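Local structure of beta-galactoside alpha-2,6-sialyltransferase (Photobacterium sp., 2Z4T) at residues T202-L213 against T271-W282; P143-G152 against L164-I172. The protein probably transfers sialic acid from a CMP-activated donor to the galactose of acceptors such as lactose in alpha-2,6 linkage, as a GT-B-fold glycosyltransferase. All blocks are in the same frame, centred on the assembly; numbering follows the deposited sequence.

Contact 1: residues T202-L213 against T271-W282; sequences TAHSFDNLVPIL and TSNTGTSSVYNW. With GAL (beta-D-galactopyranose), chain B.
The indole of Trp282 lies against helix 205-216 and meets it with both ends. At the pyrrole end NE1 donates to Ser205 OG (2.8 Å, 166° at the hydrogen), with the oxygen in the ring plane; that hydroxyl in turn donates to Thr202 O at 2.6 Å, onto a lone pair, so it is held from two directions. At the benzo end Leu213 CD1 approaches CZ3 to 3.5 Å, while Leu209 CD1 sits over a face and Val210 CG2 near the edge. The Phe206 ring lies against the loop 271-274: with CG anti to the backbone N (chi1 160°), it takes a CH-pi contact from Thr274 CA, 4.3 Å from the ring centroid, opposite Val210 CG2 on the other face. Between the two backbones, one water donates to both Ala203 O and Thr274 O, each at 2.6 Å. His204, at the N-cap of the helix, turns away from this interface, and its NE2 donates to O4 of the bound galactose. Helix 249-265 backs the contact through Leu260 and Val263, which meet Phe206 and Val210; Leu229 of strand 222-230 packs on Ser205 and Trp282, and Glu236 of helix 234-243 on Thr202 and Tyr280.

Contact 2: residues P143-G152 against L164-I172; sequences PTAQRYIAWG and LNITSFALI
Arg147 opens a parallel ladder between strands 146-151 and 166-168. Its N donates to Asn165 O at 2.9 Å and its O accepts from Thr167 N at 2.7 Å; two residues on, Ile149 repeats the pattern with Thr167 O and Phe169 N. A side-chain bond adds to these: Arg147, extended from CG to NE, lays the edge of its guanidinium against Leu164 O, NH1 donating at 2.8 Å from well above the carbonyl plane. Its NE makes a salt bridge to Glu118, which probably fixes the rotation of the group. The strands belong to a beta-alpha-beta unit whose helix 158-164 ends in a Schellman motif at Asn165, consistent with the Rossmann-like architecture of GT-B domains. Among aromatic groups, Phe169 turns an edge onto the face of Tyr148, centroids 5.5 Å apart and planes at 61°. Apolar contacts complete the pairing. On the face bearing Arg147, Ile149 CD1 touches Ile166 CG2 at 3.6 Å. Past the paired residues, Ala150 CB, which leaves the backbone on the same side as the Tyr148 side chain, meets Leu171 CD2 at 3.6 Å. Where the strands part, water takes over: one molecule donates to Trp151 O at 2.6 Å and accepts from Leu171 N, beside Gly152 of a magnesium site.

Contacts 1 and 2 follow one another along the chain, with centres 20 Å apart and nearest atoms about 5 Å apart, so they do not touch. What joins them is the central sheet: strand 146-151 of contact 2 and strand 194-201, which leads into the 202-213 segment of contact 1, both pair with strand 103-122. Both contacts border the acceptor site: contact 1 holds His204 of the glycan pocket, and Leu171 of contact 2 touches His123 of the same pocket, which also hydrogen-bonds the galactose. At the end of strand 146-151, Gly152 belongs to a magnesium site and lies about 4 Å from the ion.

Contact 1: residues T202-L213 against T271-W282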
loop_
_atom_site.group_PDB
_atom_site.type_symbol
_atom_site.label_atom_id
_atom_site.label_comp_id
_atom_site.label_asym_id
_atom_site.label_seq_id
_atom_site.Cartn_x
_atom_site.Cartn_y
_atom_site.Cartn_z
ATOM N N THR A 202 1.868 -8.668 5.087
ATOM C CA THR A 202 1.547 -9.498 6.245
ATOM C C THR A 202 2.421 -10.748 6.337
ATOM O O THR A 202 3.140 -10.932 7.346
ATOM C CB THR A 202 0.033 -9.856 6.280
ATOM O OG1 THR A 202 -0.737 -8.642 6.288
ATOM C CG2 THR A 202 -0.325 -10.683 7.521
ATOM N N ALA A 203 2.377 -11.592 5.295
ATOM C CA ALA A 203 3.147 -12.858 5.261
ATOM C C ALA A 203 4.623 -12.651 5.545
ATOM O O ALA A 203 5.266 -13.532 6.126
ATOM C CB ALA A 203 2.984 -13.580 3.929
ATOM N N HIS A 204 5.137 -11.486 5.134
ATOM C CA HIS A 204 6.556 -11.136 5.274
ATOM C C HIS A 204 6.838 -10.126 6.399
ATOM O O HIS A 204 7.916 -9.521 6.411
ATOM C CB HIS A 204 7.080 -10.564 3.946
ATOM C CG HIS A 204 7.113 -11.563 2.839
ATOM N ND1 HIS A 204 8.256 -12.253 2.496
ATOM C CD2 HIS A 204 6.134 -12.025 2.024
ATOM C CE1 HIS A 204 7.977 -13.093 1.514
ATOM N NE2 HIS A 204 6.697 -12.983 1.218
ATOM N N SER A 205 5.878 -9.946 7.321
ATOM C CA SER A 205 5.996 -8.931 8.386
ATOM C C SER A 205 7.342 -9.069 9.116
ATOM O O SER A 205 7.836 -8.086 9.696
ATOM C CB SER A 205 4.733 -8.679 9.243
ATOM O OG SER A 205 3.985 -9.849 9.520
ATOM N N PHE A 206 7.877 -10.283 9.255
ATOM C CA PHE A 206 8.377 -10.719 10.518
ATOM C C PHE A 206 9.782 -10.185 10.087
ATOM O O PHE A 206 10.380 -9.351 10.766
ATOM C CB PHE A 206 8.470 -12.239 10.715
ATOM C CG PHE A 206 9.433 -12.647 11.839
ATOM C CD1 PHE A 206 8.952 -12.998 13.095
ATOM C CD2 PHE A 206 10.823 -12.640 11.636
ATOM C CE1 PHE A 206 9.830 -13.344 14.136
ATOM C CE2 PHE A 206 11.720 -12.986 12.663
ATOM C CZ PHE A 206 11.226 -13.335 13.919
ATOM N N ASP A 207 10.249 -10.611 8.897
ATOM C CA ASP A 207 11.517 -10.156 8.293
ATOM C C ASP A 207 11.557 -8.684 7.881
ATOM O O ASP A 207 12.640 -8.108 7.757
ATOM C CB ASP A 207 11.866 -10.972 7.053
ATOM C CG ASP A 207 12.469 -12.341 7.379
ATOM O OD1 ASP A 207 12.991 -12.550 8.485
ATOM O OD2 ASP A 207 12.414 -13.224 6.504
ATOM N N ASN A 208 10.400 -8.071 7.646
ATOM C CA ASN A 208 10.378 -6.633 7.395
ATOM C C ASN A 208 10.427 -5.794 8.675
ATOM O O ASN A 208 11.025 -4.716 8.688
ATOM C CB ASN A 208 9.166 -6.236 6.560
ATOM C CG ASN A 208 9.272 -6.706 5.124
ATOM O OD1 ASN A 208 10.376 -6.924 4.599
ATOM N ND2 ASN A 208 8.117 -6.862 4.466
ATOM N N LEU A 209 9.796 -6.271 9.750
ATOM C CA LEU A 209 9.578 -5.406 10.907
ATOM C C LEU A 209 10.508 -5.695 12.043
ATOM O O LEU A 209 10.959 -4.771 12.718
ATOM C CB LEU A 209 8.130 -5.414 11.357
ATOM C CG LEU A 209 7.160 -4.938 10.274
ATOM C CD1 LEU A 209 5.810 -4.761 10.884
ATOM C CD2 LEU A 209 7.604 -3.650 9.609
ATOM N N VAL A 210 10.829 -6.972 12.225
ATOM C CA VAL A 210 11.704 -7.358 13.314
ATOM C C VAL A 210 13.001 -6.551 13.348
ATOM O O VAL A 210 13.330 -6.014 14.399
ATOM C CB VAL A 210 11.978 -8.889 13.393
ATOM C CG1 VAL A 210 13.151 -9.176 14.353
ATOM C CG2 VAL A 210 10.716 -9.637 13.833
ATOM N N PRO A 211 13.735 -6.443 12.216
ATOM C CA PRO A 211 15.015 -5.715 12.345
ATOM C C PRO A 211 14.814 -4.267 12.760
ATOM O O PRO A 211 15.693 -3.692 13.385
ATOM C CB PRO A 211 15.632 -5.789 10.944
ATOM C CG PRO A 211 14.929 -6.904 10.281
ATOM C CD PRO A 211 13.527 -6.922 10.835
ATOM N N ILE A 212 13.667 -3.692 12.436
ATOM C CA ILE A 212 13.372 -2.326 12.833
ATOM C C ILE A 212 13.012 -2.289 14.321
ATOM O O ILE A 212 13.536 -1.465 15.075
ATOM C CB ILE A 212 12.208 -1.732 12.033
ATOM C CG1 ILE A 212 12.552 -1.683 10.538
ATOM C CG2 ILE A 212 11.840 -0.328 12.590
ATOM C CD1 ILE A 212 11.321 -1.516 9.620
ATOM N N LEU A 213 12.135 -3.196 14.744
ATOM C CA LEU A 213 11.626 -3.152 16.097
ATOM C C LEU A 213 12.688 -3.484 17.142
ATOM O O LEU A 213 12.630 -2.988 18.277
ATOM C CB LEU A 213 10.378 -4.010 16.247
ATOM C CG LEU A 213 9.173 -3.375 15.542
ATOM C CD1 LEU A 213 8.059 -4.381 15.421
ATOM C CD2 LEU A 213 8.696 -2.108 16.262
ATOM N N THR A 271 16.028 -16.275 14.881
ATOM C CA THR A 271 15.034 -15.459 14.171
ATOM C C THR A 271 14.361 -16.231 13.019
ATOM O O THR A 271 13.917 -15.643 12.034
ATOM C CB THR A 271 15.659 -14.149 13.647
ATOM O OG1 THR A 271 16.743 -14.460 12.772
ATOM C CG2 THR A 271 16.195 -13.294 14.800
ATOM N N SER A 272 14.248 -17.546 13.183
ATOM C CA SER A 272 13.838 -18.446 12.103
ATOM C C SER A 272 12.335 -18.700 11.931
ATOM O O SER A 272 11.914 -19.012 10.822
ATOM C CB SER A 272 14.547 -19.797 12.228
ATOM O OG SER A 272 13.966 -20.550 13.285
ATOM N N ASN A 273 11.538 -18.609 13.004
ATOM C CA ASN A 273 10.081 -18.888 12.895
ATOM C C ASN A 273 9.352 -17.674 12.354
ATOM O O ASN A 273 8.726 -16.931 13.105
ATOM C CB ASN A 273 9.436 -19.274 14.241
ATOM C CG ASN A 273 10.200 -20.357 15.006
ATOM O OD1 ASN A 273 11.147 -20.973 14.493
ATOM N ND2 ASN A 273 9.775 -20.591 16.259
ATOM N N THR A 274 9.429 -17.468 11.050
ATOM C CA THR A 274 8.960 -16.222 10.471
ATOM C C THR A 274 7.496 -16.343 10.076
ATOM O O THR A 274 6.890 -15.358 9.626
ATOM C CB THR A 274 9.748 -15.873 9.210
ATOM O OG1 THR A 274 9.564 -16.924 8.251
ATOM C CG2 THR A 274 11.208 -15.700 9.523
ATOM N N GLY A 275 6.941 -17.548 10.227
ATOM C CA GLY A 275 5.641 -17.872 9.642
ATOM C C GLY A 275 4.411 -17.638 10.508
ATOM O O GLY A 275 4.406 -16.802 11.431
ATOM N N THR A 276 3.372 -18.408 10.202
ATOM C CA THR A 276 2.016 -18.144 10.648
ATOM C C THR A 276 1.877 -17.747 12.122
ATOM O O THR A 276 1.375 -16.680 12.423
ATOM C CB THR A 276 1.110 -19.325 10.308
ATOM O OG1 THR A 276 1.373 -19.737 8.964
ATOM C CG2 THR A 276 -0.364 -18.946 10.458
ATOM N N SER A 277 2.326 -18.588 13.042
ATOM C CA SER A 277 2.170 -18.290 14.462
ATOM C C SER A 277 2.928 -17.036 14.920
ATOM O O SER A 277 2.631 -16.489 15.979
ATOM C CB SER A 277 2.552 -19.509 15.313
ATOM O OG SER A 277 3.940 -19.778 15.244
ATOM N N SER A 278 3.911 -16.594 14.145
ATOM C CA SER A 278 4.557 -15.317 14.426
ATOM C C SER A 278 3.799 -14.141 13.808
ATOM O O SER A 278 3.641 -13.114 14.447
ATOM C CB SER A 278 6.017 -15.306 13.963
ATOM O OG SER A 278 6.860 -16.019 14.878
ATOM N N VAL A 279 3.317 -14.279 12.580
ATOM C CA VAL A 279 2.783 -13.101 11.908
ATOM C C VAL A 279 1.477 -12.553 12.489
ATOM O O VAL A 279 1.145 -11.374 12.260
ATOM C CB VAL A 279 2.733 -13.230 10.356
ATOM C CG1 VAL A 279 4.122 -13.561 9.833
ATOM C CG2 VAL A 279 1.731 -14.238 9.897
ATOM N N TYR A 280 0.766 -13.386 13.252
ATOM C CA TYR A 280 -0.497 -12.982 13.858
ATOM C C TYR A 280 -0.395 -12.644 15.346
ATOM O O TYR A 280 -1.315 -12.897 16.106
ATOM C CB TYR A 280 -1.612 -13.996 13.551
ATOM C CG TYR A 280 -1.862 -14.095 12.057
ATOM C CD1 TYR A 280 -2.390 -13.014 11.359
ATOM C CD2 TYR A 280 -1.516 -15.255 11.333
ATOM C CE1 TYR A 280 -2.607 -13.071 9.975
ATOM C CE2 TYR A 280 -1.726 -15.334 9.968
ATOM C CZ TYR A 280 -2.270 -14.227 9.289
ATOM O OH TYR A 280 -2.465 -14.263 7.930
ATOM N N ASN A 281 0.726 -12.047 15.745
ATOM C CA ASN A 281 0.905 -11.580 17.118
ATOM C C ASN A 281 1.239 -10.100 17.243
ATOM O O ASN A 281 1.378 -9.605 18.373
ATOM C CB ASN A 281 1.958 -12.410 17.855
ATOM C CG ASN A 281 1.376 -13.637 18.487
ATOM O OD1 ASN A 281 1.557 -14.750 17.999
ATOM N ND2 ASN A 281 0.654 -13.448 19.571
ATOM N N TRP A 282 1.341 -9.382 16.116
ATOM C CA TRP A 282 1.657 -7.943 16.179
ATOM C C TRP A 282 0.753 -7.195 17.162
ATOM O O TRP A 282 1.230 -6.387 17.960
ATOM C CB TRP A 282 1.664 -7.265 14.790
ATOM C CG TRP A 282 2.749 -7.802 13.879
ATOM C CD1 TRP A 282 2.578 -8.444 12.678
ATOM C CD2 TRP A 282 4.166 -7.777 14.117
ATOM N NE1 TRP A 282 3.794 -8.812 12.160
ATOM C CE2 TRP A 282 4.785 -8.408 13.018
ATOM C CE3 TRP A 282 4.969 -7.261 15.137
ATOM C CZ2 TRP A 282 6.177 -8.547 12.920
ATOM C CZ3 TRP A 282 6.351 -7.412 15.044
ATOM C CH2 TRP A 282 6.939 -8.043 13.944
HETATM C C1 GAL B . 7.666 -13.937 -4.018
HETATM C C2 GAL B . 7.670 -14.488 -2.594
HETATM C C3 GAL B . 6.269 -14.981 -2.242
HETATM C C4 GAL B . 5.224 -13.896 -2.533
HETATM C C5 GAL B . 5.371 -13.331 -3.948
HETATM C C6 GAL B . 4.488 -12.105 -4.198
HETATM O O2 GAL B . 8.641 -15.518 -2.486
HETATM O O3 GAL B . 6.212 -15.360 -0.874
HETATM O O4 GAL B . 5.365 -12.872 -1.572
HETATM O O5 GAL B . 6.701 -12.915 -4.140
HETATM O O6 GAL B . 3.111 -12.417 -4.199
HETATM O O HOH W 1 6.876 -13.187 8.172
#

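Contact 2: residues P143-G152 against L164-I172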
loop_
_atom_site.group_PDB
_atom_site.type_symbol
_atom_site.label_atom_id
_atom_site.label_comp_id
_atom_site.label_asym_id
_atom_site.label_seq_id
_atom_site.Cartn_x
_atom_site.Cartn_y
_atom_site.Cartn_z
ATOM N N PRO A 143 0.941 16.513 7.455
ATOM C CA PRO A 143 1.940 17.168 6.594
ATOM C C PRO A 143 3.395 17.064 7.068
ATOM O O PRO A 143 4.304 17.079 6.239
ATOM C CB PRO A 143 1.502 18.641 6.585
ATOM C CG PRO A 143 0.487 18.767 7.748
ATOM C CD PRO A 143 -0.159 17.426 7.825
ATOM N N THR A 144 3.630 16.960 8.371
ATOM C CA THR A 144 5.007 16.999 8.866
ATOM C C THR A 144 5.607 15.612 9.062
ATOM O O THR A 144 6.775 15.494 9.447
ATOM C CB THR A 144 5.149 17.761 10.198
ATOM O OG1 THR A 144 4.441 17.062 11.221
ATOM C CG2 THR A 144 4.647 19.203 10.100
ATOM N N ALA A 145 4.820 14.564 8.819
ATOM C CA ALA A 145 5.371 13.201 8.844
ATOM C C ALA A 145 6.395 13.005 7.736
ATOM O O ALA A 145 6.217 13.518 6.623
ATOM C CB ALA A 145 4.258 12.151 8.734
ATOM N N GLN A 146 7.478 12.297 8.064
ATOM C CA GLN A 146 8.470 11.829 7.089
ATOM C C GLN A 146 8.091 10.415 6.688
ATOM O O GLN A 146 7.596 9.634 7.518
ATOM C CB GLN A 146 9.879 11.786 7.699
ATOM C CG GLN A 146 10.624 13.133 7.770
ATOM C CD GLN A 146 10.791 13.835 6.408
ATOM O OE1 GLN A 146 10.734 15.059 6.328
ATOM N NE2 GLN A 146 10.994 13.060 5.341
ATOM N N ARG A 147 8.358 10.058 5.436
ATOM C CA ARG A 147 7.909 8.768 4.926
ATOM C C ARG A 147 9.026 7.999 4.251
ATOM O O ARG A 147 9.714 8.511 3.368
ATOM C CB ARG A 147 6.709 8.946 4.003
ATOM C CG ARG A 147 5.574 9.643 4.689
ATOM C CD ARG A 147 4.295 9.668 3.851
ATOM N NE ARG A 147 3.286 10.368 4.629
ATOM C CZ ARG A 147 3.143 11.692 4.643
ATOM N NH1 ARG A 147 3.901 12.451 3.861
ATOM N NH2 ARG A 147 2.225 12.248 5.431
ATOM N N TYR A 148 9.197 6.761 4.695
ATOM C CA TYR A 148 10.218 5.877 4.180
ATOM C C TYR A 148 9.523 4.685 3.548
ATOM O O TYR A 148 8.673 4.041 4.182
ATOM C CB TYR A 148 11.109 5.365 5.310
ATOM C CG TYR A 148 11.965 6.386 6.023
ATOM C CD1 TYR A 148 12.114 7.676 5.537
ATOM C CD2 TYR A 148 12.670 6.029 7.180
ATOM C CE1 TYR A 148 12.909 8.607 6.202
ATOM C CE2 TYR A 148 13.469 6.933 7.839
ATOM C CZ TYR A 148 13.592 8.222 7.344
ATOM O OH TYR A 148 14.377 9.128 8.001
ATOM N N ILE A 149 9.895 4.390 2.309
ATOM C CA ILE A 149 9.380 3.239 1.601
ATOM C C ILE A 149 10.505 2.301 1.202
ATOM O O ILE A 149 11.654 2.727 0.981
ATOM C CB ILE A 149 8.592 3.655 0.335
ATOM C CG1 ILE A 149 9.504 4.303 -0.715
ATOM C CG2 ILE A 149 7.407 4.532 0.712
ATOM C CD1 ILE A 149 8.800 4.693 -2.034
ATOM N N ALA A 150 10.183 1.014 1.138
ATOM C CA ALA A 150 11.051 0.062 0.474
ATOM C C ALA A 150 10.101 -0.794 -0.322
ATOM O O ALA A 150 9.476 -1.716 0.219
ATOM C CB ALA A 150 11.849 -0.758 1.469
ATOM N N TRP A 151 9.959 -0.439 -1.599
ATOM C CA TRP A 151 8.950 -1.023 -2.499
ATOM C C TRP A 151 9.612 -1.719 -3.664
ATOM O O TRP A 151 10.659 -1.289 -4.153
ATOM C CB TRP A 151 8.028 0.056 -3.078
ATOM C CG TRP A 151 6.908 0.553 -2.174
ATOM C CD1 TRP A 151 6.457 -0.025 -1.018
ATOM C CD2 TRP A 151 6.087 1.718 -2.382
ATOM N NE1 TRP A 151 5.420 0.715 -0.485
ATOM C CE2 TRP A 151 5.173 1.786 -1.303
ATOM C CE3 TRP A 151 6.041 2.713 -3.373
ATOM C CZ2 TRP A 151 4.217 2.804 -1.190
ATOM C CZ3 TRP A 151 5.095 3.734 -3.258
ATOM C CH2 TRP A 151 4.188 3.765 -2.184
ATOM N N GLY A 152 8.990 -2.780 -4.141
ATOM C CA GLY A 152 9.498 -3.453 -5.326
ATOM C C GLY A 152 8.860 -3.021 -6.631
ATOM O O GLY A 152 9.530 -2.953 -7.644
ATOM N N LEU A 164 5.414 13.969 -1.502
ATOM C CA LEU A 164 4.844 13.147 -0.434
ATOM C C LEU A 164 5.810 12.912 0.708
ATOM O O LEU A 164 5.546 12.085 1.588
ATOM C CB LEU A 164 4.333 11.815 -0.983
ATOM C CG LEU A 164 3.191 11.924 -1.983
ATOM C CD1 LEU A 164 3.033 10.628 -2.712
ATOM C CD2 LEU A 164 1.903 12.307 -1.274
ATOM N N ASN A 165 6.927 13.640 0.700
ATOM C CA ASN A 165 7.888 13.546 1.789
ATOM C C ASN A 165 8.479 12.138 1.941
ATOM O O ASN A 165 8.745 11.673 3.072
ATOM C CB ASN A 165 7.178 13.912 3.084
ATOM C CG ASN A 165 7.483 15.303 3.554
ATOM O OD1 ASN A 165 7.243 15.599 4.707
ATOM N ND2 ASN A 165 8.030 16.159 2.685
ATOM N N ILE A 166 8.653 11.460 0.804
ATOM C CA ILE A 166 9.157 10.090 0.753
ATOM C C ILE A 166 10.672 10.081 0.567
ATOM O O ILE A 166 11.198 10.841 -0.242
ATOM C CB ILE A 166 8.524 9.305 -0.433
ATOM C CG1 ILE A 166 7.064 8.950 -0.139
ATOM C CG2 ILE A 166 9.323 8.039 -0.739
ATOM C CD1 ILE A 166 6.245 8.639 -1.378
ATOM N N THR A 167 11.357 9.230 1.327
ATOM C CA THR A 167 12.690 8.756 0.974
ATOM C C THR A 167 12.540 7.271 0.668
ATOM O O THR A 167 11.831 6.562 1.381
ATOM C CB THR A 167 13.683 8.910 2.135
ATOM O OG1 THR A 167 13.567 10.218 2.702
ATOM C CG2 THR A 167 15.103 8.677 1.658
ATOM N N SER A 168 13.223 6.807 -0.376
ATOM C CA SER A 168 13.087 5.446 -0.875
ATOM C C SER A 168 14.321 4.599 -0.568
ATOM O O SER A 168 15.439 5.110 -0.562
ATOM C CB SER A 168 12.893 5.493 -2.392
ATOM O OG SER A 168 12.669 4.192 -2.904
ATOM N N PHE A 169 14.128 3.302 -0.357
ATOM C CA PHE A 169 15.246 2.384 -0.046
ATOM C C PHE A 169 15.109 1.090 -0.838
ATOM O O PHE A 169 14.013 0.583 -1.015
ATOM C CB PHE A 169 15.287 2.060 1.454
ATOM C CG PHE A 169 15.545 3.253 2.325
ATOM C CD1 PHE A 169 16.822 3.477 2.847
ATOM C CD2 PHE A 169 14.514 4.160 2.617
ATOM C CE1 PHE A 169 17.083 4.584 3.658
ATOM C CE2 PHE A 169 14.748 5.275 3.415
ATOM C CZ PHE A 169 16.046 5.489 3.951
ATOM N N ALA A 170 16.224 0.561 -1.323
ATOM C CA ALA A 170 16.178 -0.642 -2.145
ATOM C C ALA A 170 16.043 -1.908 -1.283
ATOM O O ALA A 170 16.879 -2.168 -0.424
ATOM C CB ALA A 170 17.425 -0.712 -3.041
ATOM N N LEU A 171 15.002 -2.692 -1.522
ATOM C CA LEU A 171 14.834 -3.989 -0.867
ATOM C C LEU A 171 16.024 -4.932 -1.105
ATOM O O LEU A 171 16.520 -5.042 -2.221
ATOM C CB LEU A 171 13.552 -4.655 -1.381
ATOM C CG LEU A 171 12.261 -3.958 -0.993
ATOM C CD1 LEU A 171 11.178 -4.400 -1.916
ATOM C CD2 LEU A 171 11.904 -4.250 0.470
ATOM N N ILE A 172 16.485 -5.603 -0.057
ATOM C CA ILE A 172 17.456 -6.679 -0.206
ATOM C C ILE A 172 16.724 -7.977 0.113
ATOM O O ILE A 172 16.088 -8.092 1.175
ATOM C CB ILE A 172 18.659 -6.531 0.752
ATOM C CG1 ILE A 172 19.255 -5.110 0.707
ATOM C CG2 ILE A 172 19.705 -7.623 0.480
ATOM C CD1 ILE A 172 20.120 -4.777 -0.515
HETATM O O HOH W 2 11.543 10.883 4.028
HETATM O O HOH W 3 13.242 -1.520 -3.696
HETATM O O HOH W 4 11.845 1.588 -2.668
#